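Metallo-beta-lactamase family protein (Thermus thermophilus, PDB 2ZO4) binds zinc and is probably a hydrolase of the metallo-beta-lactamase superfamily. Local coordinates at residues A[59-71]-A[81-95]. Numbering follows the deposited sequence.
Sequences CFQDVKTILLTHH and FFEGLGARVFLHEEE. With ZN (zinc ion), chain B.
Phe60, which opens the 3-10 segment 60-62 ahead of strand 65-68, meets Phe81 and Phe82 of helix 79-84 and Leu85 just beyond them. Its CB rests on Leu85 CD1 at 3.7 Å. At CG and CD2 the edge of Phe81 arrives over one ring face, a T-shaped pair with planes at 87° and CE2 lying 3.7 Å from Phe60 CG. CD1 is 3.6 Å from Phe82 CZ, and CE1 grazes that atom. With CG anti to the carbonyl carbon (chi1 -73°), the ring enters this aromatic cluster, which Leu49 and Leu53 of helix 43-55 also touch.

The chain leaves the helix through a Schellman motif at Gly86, and strand 88-92 runs parallel to 65-68. Ile66 is bonded at both ends: its N donates to Arg88 O, its O accepts from Phe90 N. On the side facing helix 79-84, Ile66 CD1 reaches Phe82 CB (3.7 Å), and Leu68 CD1 packs on Val89 CG1. The connection, which carries zinc ligands His72, Asp74 and His75, is a beta-alpha-beta crossover of the alpha-beta/beta-alpha metallo-beta-lactamase fold.

Beyond the strands, Glu95 OE2 accepts from both His71 N and His71 ND1, each at 2.8 Å. The ND1 donor lies above the carboxylate plane, although OE2 stays in the imidazole plane; Gly174 N holds OE1, and Tyr205 OH bonds His71 NE2. His70 binds zinc through NE2 (2.2 Å), with His72, His171 and Asp190. Apolar and aromatic contacts thus join one end; at the other, one carboxylate oxygen takes a backbone and a ring N-H, fixing imidazole rotation beside a zinc ligand.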
ATOM      1  N   CYS A  59      12.588 -23.439  -0.393  1.00 18.37           N
ATOM      2  CA  CYS A  59      12.172 -23.327   1.001  1.00 18.76           C
ATOM      3  C   CYS A  59      12.146 -21.850   1.364  1.00 17.92           C
ATOM      4  O   CYS A  59      12.710 -21.030   0.639  1.00 17.75           O
ATOM      5  CB  CYS A  59      13.172 -24.051   1.912  1.00 18.80           C
ATOM      6  SG  CYS A  59      13.582 -25.740   1.403  1.00 23.18           S
ATOM      7  N   PHE A  60      11.506 -21.514   2.483  1.00 17.46           N
ATOM      8  CA  PHE A  60      11.547 -20.155   3.032  1.00 16.89           C
ATOM      9  C   PHE A  60      12.983 -19.648   3.139  1.00 16.54           C
ATOM     10  O   PHE A  60      13.261 -18.483   2.854  1.00 16.45           O
ATOM     11  CB  PHE A  60      10.912 -20.104   4.430  1.00 16.96           C
ATOM     12  CG  PHE A  60       9.411 -20.229   4.440  1.00 17.32           C
ATOM     13  CD1 PHE A  60       8.617 -19.402   3.650  1.00 17.13           C
ATOM     14  CD2 PHE A  60       8.788 -21.156   5.278  1.00 17.80           C
ATOM     15  CE1 PHE A  60       7.223 -19.510   3.670  1.00 17.44           C
ATOM     16  CE2 PHE A  60       7.394 -21.270   5.311  1.00 18.18           C
ATOM     17  CZ  PHE A  60       6.610 -20.439   4.501  1.00 17.33           C
ATOM     18  N   GLN A  61      13.888 -20.539   3.546  1.00 16.10           N
ATOM     19  CA  GLN A  61      15.288 -20.189   3.799  1.00 15.70           C
ATOM     20  C   GLN A  61      16.070 -19.838   2.528  1.00 15.31           C
ATOM     21  O   GLN A  61      17.143 -19.235   2.610  1.00 14.77           O
ATOM     22  CB  GLN A  61      16.000 -21.315   4.565  1.00 15.95           C
ATOM     23  CG  GLN A  61      15.516 -21.531   6.004  1.00 16.61           C
ATOM     24  CD  GLN A  61      14.268 -22.411   6.111  1.00 18.02           C
ATOM     25  OE1 GLN A  61      13.695 -22.841   5.106  1.00 18.03           O
ATOM     26  NE2 GLN A  61      13.846 -22.682   7.342  1.00 17.97           N
ATOM     27  N   ASP A  62      15.527 -20.212   1.368  1.00 14.89           N
ATOM     28  CA  ASP A  62      16.149 -19.900   0.072  1.00 14.79           C
ATOM     29  C   ASP A  62      15.971 -18.440  -0.349  1.00 14.57           C
ATOM     30  O   ASP A  62      16.745 -17.925  -1.159  1.00 14.53           O
ATOM     31  CB  ASP A  62      15.621 -20.837  -1.024  1.00 14.65           C
ATOM     32  CG  ASP A  62      16.047 -22.283  -0.816  1.00 15.06           C
ATOM     33  OD1 ASP A  62      17.203 -22.515  -0.401  1.00 14.74           O
ATOM     34  OD2 ASP A  62      15.226 -23.190  -1.065  1.00 14.66           O
ATOM     35  N   VAL A  63      14.955 -17.777   0.197  1.00 14.36           N
ATOM     36  CA  VAL A  63      14.664 -16.390  -0.172  1.00 14.16           C
ATOM     37  C   VAL A  63      15.589 -15.437   0.585  1.00 14.10           C
ATOM     38  O   VAL A  63      15.386 -15.167   1.769  1.00 14.43           O
ATOM     39  CB  VAL A  63      13.187 -16.008   0.084  1.00 14.12           C
ATOM     40  CG1 VAL A  63      12.900 -14.620  -0.474  1.00 14.06           C
ATOM     41  CG2 VAL A  63      12.245 -17.034  -0.528  1.00 14.02           C
ATOM     42  N   LYS A  64      16.598 -14.926  -0.110  1.00 14.00           N
ATOM     43  CA  LYS A  64      17.646 -14.130   0.530  1.00 14.09           C
ATOM     44  C   LYS A  64      17.464 -12.617   0.390  1.00 13.64           C
ATOM     45  O   LYS A  64      18.135 -11.849   1.080  1.00 13.62           O
ATOM     46  CB  LYS A  64      19.029 -14.562   0.024  1.00 14.50           C
ATOM     47  CG  LYS A  64      19.500 -15.925   0.558  1.00 16.38           C
ATOM     48  CD  LYS A  64      19.869 -15.851   2.041  1.00 19.26           C
ATOM     49  CE  LYS A  64      20.373 -17.195   2.567  1.00 21.29           C
ATOM     50  NZ  LYS A  64      20.808 -17.091   3.997  1.00 22.43           N
ATOM     51  N   THR A  65      16.566 -12.192  -0.499  1.00 12.93           N
ATOM     52  CA  THR A  65      16.271 -10.764  -0.678  1.00 12.49           C
ATOM     53  C   THR A  65      14.769 -10.520  -0.610  1.00 11.72           C
ATOM     54  O   THR A  65      13.985 -11.217  -1.265  1.00 11.86           O
ATOM     55  CB  THR A  65      16.827 -10.206  -2.017  1.00 12.35           C
ATOM     56  OG1 THR A  65      18.223 -10.482  -2.108  1.00 13.87           O
ATOM     57  CG2 THR A  65      16.622  -8.684  -2.116  1.00 12.66           C
ATOM     58  N   ILE A  66      14.378  -9.537   0.197  1.00 10.75           N
ATOM     59  CA  ILE A  66      12.987  -9.123   0.295  1.00  9.86           C
ATOM     60  C   ILE A  66      12.859  -7.674  -0.160  1.00  9.70           C
ATOM     61  O   ILE A  66      13.530  -6.784   0.373  1.00  9.40           O
ATOM     62  CB  ILE A  66      12.433  -9.265   1.738  1.00  9.76           C
ATOM     63  CG1 ILE A  66      12.647 -10.687   2.290  1.00  9.64           C
ATOM     64  CG2 ILE A  66      10.960  -8.837   1.800  1.00  9.42           C
ATOM     65  CD1 ILE A  66      11.860 -11.791   1.588  1.00  8.96           C
ATOM     66  N   LEU A  67      12.000  -7.449  -1.151  1.00  9.27           N
ATOM     67  CA  LEU A  67      11.687  -6.103  -1.615  1.00  9.18           C
ATOM     68  C   LEU A  67      10.246  -5.757  -1.247  1.00  8.81           C
ATOM     69  O   LEU A  67       9.312  -6.378  -1.747  1.00  8.98           O
ATOM     70  CB  LEU A  67      11.914  -5.983  -3.131  1.00  9.06           C
ATOM     71  CG  LEU A  67      13.295  -6.385  -3.670  1.00  9.78           C
ATOM     72  CD1 LEU A  67      13.322  -6.330  -5.184  1.00 10.73           C
ATOM     73  CD2 LEU A  67      14.408  -5.513  -3.086  1.00 10.03           C
ATOM     74  N   LEU A  68      10.071  -4.772  -0.368  1.00  8.40           N
ATOM     75  CA  LEU A  68       8.736  -4.381   0.093  1.00  8.46           C
ATOM     76  C   LEU A  68       8.215  -3.145  -0.622  1.00  8.53           C
ATOM     77  O   LEU A  68       8.867  -2.102  -0.629  1.00  8.76           O
ATOM     78  CB  LEU A  68       8.720  -4.137   1.611  1.00  7.96           C
ATOM     79  CG  LEU A  68       9.059  -5.308   2.539  1.00  8.25           C
ATOM     80  CD1 LEU A  68       8.992  -4.868   4.001  1.00  7.88           C
ATOM     81  CD2 LEU A  68       8.149  -6.509   2.295  1.00  6.88           C
ATOM     82  N   THR A  69       7.028  -3.263  -1.212  1.00  8.62           N
ATOM     83  CA  THR A  69       6.371  -2.116  -1.831  1.00  8.46           C
ATOM     84  C   THR A  69       5.927  -1.112  -0.770  1.00  8.70           C
ATOM     85  O   THR A  69       6.080   0.095  -0.956  1.00  8.72           O
ATOM     86  CB  THR A  69       5.172  -2.534  -2.713  1.00  8.49           C
ATOM     87  OG1 THR A  69       4.204  -3.228  -1.916  1.00  8.17           O
ATOM     88  CG2 THR A  69       5.636  -3.428  -3.867  1.00  8.12           C
ATOM     89  N   HIS A  70       5.399  -1.621   0.344  1.00  8.60           N
ATOM     90  CA  HIS A  70       4.958  -0.787   1.466  1.00  8.44           C
ATOM     91  C   HIS A  70       4.736  -1.576   2.767  1.00  8.55           C
ATOM     92  O   HIS A  70       4.903  -2.800   2.803  1.00  8.25           O
ATOM     93  CB  HIS A  70       3.717   0.040   1.092  1.00  8.44           C
ATOM     94  CG  HIS A  70       2.525  -0.777   0.683  1.00  8.28           C
ATOM     95  ND1 HIS A  70       2.563  -1.704  -0.338  1.00  7.79           N
ATOM     96  CD2 HIS A  70       1.249  -0.768   1.133  1.00  7.95           C
ATOM     97  CE1 HIS A  70       1.367  -2.242  -0.488  1.00  8.33           C
ATOM     98  NE2 HIS A  70       0.550  -1.691   0.391  1.00  9.35           N
ATOM     99  N   HIS A  71       4.349  -0.851   3.817  1.00  8.53           N
ATOM    100  CA  HIS A  71       4.280  -1.365   5.187  1.00  8.93           C
ATOM    101  C   HIS A  71       2.966  -2.052   5.569  1.00  9.22           C
ATOM    102  O   HIS A  71       2.845  -2.554   6.693  1.00  9.19           O
ATOM    103  CB  HIS A  71       4.495  -0.218   6.178  1.00  8.67           C
ATOM    104  CG  HIS A  71       3.306   0.684   6.307  1.00  8.30           C
ATOM    105  ND1 HIS A  71       3.040   1.694   5.410  1.00  7.97           N
ATOM    106  CD2 HIS A  71       2.300   0.713   7.215  1.00  8.46           C
ATOM    107  CE1 HIS A  71       1.929   2.316   5.764  1.00  8.42           C
ATOM    108  NE2 HIS A  71       1.462   1.741   6.857  1.00  8.76           N
ATOM    109  N   PHE A  81      10.076 -12.382   9.501  1.00 12.08           N
ATOM    110  CA  PHE A  81      10.257 -13.837   9.512  1.00 12.17           C
ATOM    111  C   PHE A  81      11.359 -14.232   8.540  1.00 12.14           C
ATOM    112  O   PHE A  81      12.301 -14.937   8.910  1.00 11.87           O
ATOM    113  CB  PHE A  81       8.945 -14.577   9.185  1.00 12.35           C
ATOM    114  CG  PHE A  81       9.131 -16.053   8.868  1.00 12.91           C
ATOM    115  CD1 PHE A  81       9.463 -16.966   9.872  1.00 13.19           C
ATOM    116  CD2 PHE A  81       8.969 -16.524   7.565  1.00 13.53           C
ATOM    117  CE1 PHE A  81       9.636 -18.326   9.583  1.00 13.43           C
ATOM    118  CE2 PHE A  81       9.135 -17.884   7.265  1.00 13.25           C
ATOM    119  CZ  PHE A  81       9.472 -18.785   8.277  1.00 13.06           C
ATOM    120  N   PHE A  82      11.237 -13.769   7.297  1.00 12.02           N
ATOM    121  CA  PHE A  82      12.271 -13.984   6.291  1.00 11.98           C
ATOM    122  C   PHE A  82      13.610 -13.405   6.737  1.00 11.98           C
ATOM    123  O   PHE A  82      14.641 -14.065   6.600  1.00 12.10           O
ATOM    124  CB  PHE A  82      11.845 -13.420   4.934  1.00 11.85           C
ATOM    125  CG  PHE A  82      10.874 -14.298   4.194  1.00 11.66           C
ATOM    126  CD1 PHE A  82       9.535 -13.939   4.083  1.00 11.77           C
ATOM    127  CD2 PHE A  82      11.299 -15.493   3.617  1.00 11.56           C
ATOM    128  CE1 PHE A  82       8.631 -14.755   3.401  1.00 12.55           C
ATOM    129  CE2 PHE A  82      10.406 -16.316   2.930  1.00 11.76           C
ATOM    130  CZ  PHE A  82       9.069 -15.945   2.823  1.00 12.36           C
ATOM    131  N   GLU A  83      13.591 -12.200   7.306  1.00 11.88           N
ATOM    132  CA  GLU A  83      14.810 -11.593   7.850  1.00 11.94           C
ATOM    133  C   GLU A  83      15.450 -12.465   8.929  1.00 12.05           C
ATOM    134  O   GLU A  83      16.673 -12.595   8.979  1.00 11.96           O
ATOM    135  CB  GLU A  83      14.541 -10.188   8.395  1.00 11.98           C
ATOM    136  CG  GLU A  83      15.803  -9.359   8.627  1.00 11.91           C
ATOM    137  CD  GLU A  83      15.548  -8.140   9.488  1.00 12.99           C
ATOM    138  OE1 GLU A  83      14.834  -8.266  10.504  1.00 14.31           O
ATOM    139  OE2 GLU A  83      16.057  -7.051   9.150  1.00 13.41           O
ATOM    140  N   GLY A  84      14.620 -13.073   9.776  1.00 12.25           N
ATOM    141  CA  GLY A  84      15.103 -13.971  10.829  1.00 12.46           C
ATOM    142  C   GLY A  84      15.847 -15.189  10.303  1.00 12.73           C
ATOM    143  O   GLY A  84      16.691 -15.758  11.001  1.00 12.74           O
ATOM    144  N   LEU A  85      15.540 -15.583   9.068  1.00 12.55           N
ATOM    145  CA  LEU A  85      16.195 -16.722   8.431  1.00 12.78           C
ATOM    146  C   LEU A  85      17.467 -16.314   7.686  1.00 12.92           C
ATOM    147  O   LEU A  85      18.207 -17.168   7.191  1.00 13.30           O
ATOM    148  CB  LEU A  85      15.226 -17.462   7.500  1.00 12.68           C
ATOM    149  CG  LEU A  85      13.875 -17.900   8.084  1.00 12.96           C
ATOM    150  CD1 LEU A  85      12.906 -18.295   6.978  1.00 12.86           C
ATOM    151  CD2 LEU A  85      14.005 -19.030   9.115  1.00 12.47           C
ATOM    152  N   GLY A  86      17.726 -15.010   7.614  1.00 12.78           N
ATOM    153  CA  GLY A  86      18.944 -14.510   6.983  1.00 12.89           C
ATOM    154  C   GLY A  86      18.727 -13.641   5.759  1.00 12.86           C
ATOM    155  O   GLY A  86      19.691 -13.194   5.141  1.00 13.04           O
ATOM    156  N   ALA A  87      17.464 -13.392   5.419  1.00 12.76           N
ATOM    157  CA  ALA A  87      17.111 -12.543   4.278  1.00 12.89           C
ATOM    158  C   ALA A  87      17.376 -11.066   4.536  1.00 13.00           C
ATOM    159  O   ALA A  87      17.267 -10.582   5.667  1.00 13.05           O
ATOM    160  CB  ALA A  87      15.651 -12.746   3.893  1.00 12.67           C
ATOM    161  N   ARG A  88      17.717 -10.352   3.470  1.00 13.19           N
ATOM    162  CA  ARG A  88      17.898  -8.909   3.533  1.00 13.52           C
ATOM    163  C   ARG A  88      16.612  -8.213   3.098  1.00 12.97           C
ATOM    164  O   ARG A  88      16.101  -8.473   2.007  1.00 12.88           O
ATOM    165  CB  ARG A  88      19.063  -8.493   2.644  1.00 13.94           C
ATOM    166  CG  ARG A  88      19.695  -7.179   3.047  1.00 16.24           C
ATOM    167  CD  ARG A  88      21.209  -7.331   3.118  1.00 19.91           C
ATOM    168  NE  ARG A  88      21.831  -7.341   1.799  1.00 21.65           N
ATOM    169  CZ  ARG A  88      23.059  -7.791   1.550  1.00 22.81           C
ATOM    170  NH1 ARG A  88      23.533  -7.749   0.315  1.00 22.73           N
ATOM    171  NH2 ARG A  88      23.810  -8.294   2.525  1.00 23.51           N
ATOM    172  N   VAL A  89      16.094  -7.337   3.958  1.00 12.71           N
ATOM    173  CA  VAL A  89      14.826  -6.651   3.700  1.00 12.33           C
ATOM    174  C   VAL A  89      15.040  -5.207   3.238  1.00 12.34           C
ATOM    175  O   VAL A  89      15.748  -4.434   3.890  1.00 12.29           O
ATOM    176  CB  VAL A  89      13.894  -6.690   4.941  1.00 12.46           C
ATOM    177  CG1 VAL A  89      12.561  -6.007   4.648  1.00 12.06           C
ATOM    178  CG2 VAL A  89      13.652  -8.120   5.376  1.00 12.34           C
ATOM    179  N   PHE A  90      14.423  -4.864   2.108  1.00 11.92           N
ATOM    180  CA  PHE A  90      14.481  -3.517   1.549  1.00 11.85           C
ATOM    181  C   PHE A  90      13.114  -2.838   1.625  1.00 11.74           C
ATOM    182  O   PHE A  90      12.088  -3.452   1.312  1.00 11.30           O
ATOM    183  CB  PHE A  90      14.958  -3.562   0.093  1.00 12.05           C
ATOM    184  CG  PHE A  90      16.413  -3.921  -0.064  1.00 12.71           C
ATOM    185  CD1 PHE A  90      17.387  -2.929  -0.070  1.00 13.05           C
ATOM    186  CD2 PHE A  90      16.807  -5.250  -0.219  1.00 12.70           C
ATOM    187  CE1 PHE A  90      18.734  -3.249  -0.226  1.00 13.15           C
ATOM    188  CE2 PHE A  90      18.147  -5.583  -0.377  1.00 12.58           C
ATOM    189  CZ  PHE A  90      19.115  -4.581  -0.378  1.00 13.23           C
ATOM    190  N   LEU A  91      13.120  -1.569   2.032  1.00 11.57           N
ATOM    191  CA  LEU A  91      11.906  -0.795   2.282  1.00 11.47           C
ATOM    192  C   LEU A  91      12.207   0.660   1.943  1.00 11.34           C
ATOM    193  O   LEU A  91      13.270   1.157   2.316  1.00 11.01           O
ATOM    194  CB  LEU A  91      11.547  -0.888   3.768  1.00 11.48           C
ATOM    195  CG  LEU A  91      10.131  -1.038   4.339  1.00 12.54           C
ATOM    196  CD1 LEU A  91      10.073  -0.330   5.688  1.00 12.37           C
ATOM    197  CD2 LEU A  91       9.015  -0.539   3.430  1.00 13.01           C
ATOM    198  N   HIS A  92      11.290   1.354   1.268  1.00 11.09           N
ATOM    199  CA  HIS A  92      11.533   2.767   0.934  1.00 11.49           C
ATOM    200  C   HIS A  92      11.697   3.641   2.174  1.00 11.78           C
ATOM    201  O   HIS A  92      10.946   3.509   3.139  1.00 11.45           O
ATOM    202  CB  HIS A  92      10.449   3.350   0.027  1.00 11.09           C
ATOM    203  CG  HIS A  92      10.757   4.735  -0.446  1.00 10.92           C
ATOM    204  ND1 HIS A  92      10.404   5.861   0.265  1.00 10.11           N
ATOM    205  CD2 HIS A  92      11.417   5.175  -1.544  1.00 10.53           C
ATOM    206  CE1 HIS A  92      10.824   6.936  -0.377  1.00 10.56           C
ATOM    207  NE2 HIS A  92      11.442   6.546  -1.478  1.00 10.30           N
ATOM    208  N   GLU A  93      12.679   4.541   2.111  1.00 12.61           N
ATOM    209  CA  GLU A  93      13.096   5.387   3.242  1.00 13.90           C
ATOM    210  C   GLU A  93      11.950   6.118   3.967  1.00 13.88           C
ATOM    211  O   GLU A  93      11.976   6.260   5.188  1.00 14.18           O
ATOM    212  CB  GLU A  93      14.182   6.388   2.790  1.00 13.74           C
ATOM    213  CG  GLU A  93      13.765   7.326   1.631  1.00 14.85           C
ATOM    214  CD  GLU A  93      14.910   8.181   1.075  1.00 15.14           C
ATOM    215  OE1 GLU A  93      15.949   8.332   1.750  1.00 17.01           O
ATOM    216  OE2 GLU A  93      14.767   8.709  -0.050  1.00 16.65           O
ATOM    217  N   GLU A  94      10.945   6.557   3.210  1.00 14.18           N
ATOM    218  CA  GLU A  94       9.828   7.336   3.750  1.00 14.38           C
ATOM    219  C   GLU A  94       8.877   6.531   4.660  1.00 14.03           C
ATOM    220  O   GLU A  94       8.081   7.114   5.404  1.00 14.11           O
ATOM    221  CB  GLU A  94       9.074   8.020   2.600  1.00 14.73           C
ATOM    222  CG  GLU A  94       7.946   8.966   3.005  1.00 16.75           C
ATOM    223  CD  GLU A  94       8.414  10.327   3.512  1.00 18.51           C
ATOM    224  OE1 GLU A  94       9.631  10.596   3.571  1.00 19.75           O
ATOM    225  OE2 GLU A  94       7.535  11.141   3.852  1.00 20.67           O
ATOM    226  N   GLU A  95       8.968   5.203   4.610  1.00 13.63           N
ATOM    227  CA  GLU A  95       8.194   4.342   5.510  1.00 13.36           C
ATOM    228  C   GLU A  95       8.782   4.315   6.917  1.00 13.45           C
ATOM    229  O   GLU A  95       8.058   4.088   7.886  1.00 13.49           O
ATOM    230  CB  GLU A  95       8.122   2.901   4.985  1.00 13.39           C
ATOM    231  CG  GLU A  95       7.371   2.693   3.672  1.00 12.64           C
ATOM    232  CD  GLU A  95       5.863   2.857   3.798  1.00 12.03           C
ATOM    233  OE1 GLU A  95       5.402   3.990   4.054  1.00 12.06           O
ATOM    234  OE2 GLU A  95       5.136   1.856   3.619  1.00 10.39           O
TER
HETATM  235 ZN    ZN B 318      -1.652  -1.557   0.749  1.00 14.64          ZN
HETATM  236  O   HOH W   1      17.672 -16.891   4.322  1.00 23.77           O
HETATM  237  O   HOH W   2      22.232 -15.051   5.634  1.00 36.44           O
HETATM  238  O   HOH W   3       8.679   0.385   0.215  1.00 15.17           O
HETATM  239  O   HOH W   4      -2.476  -3.364   1.061  1.00  8.02           O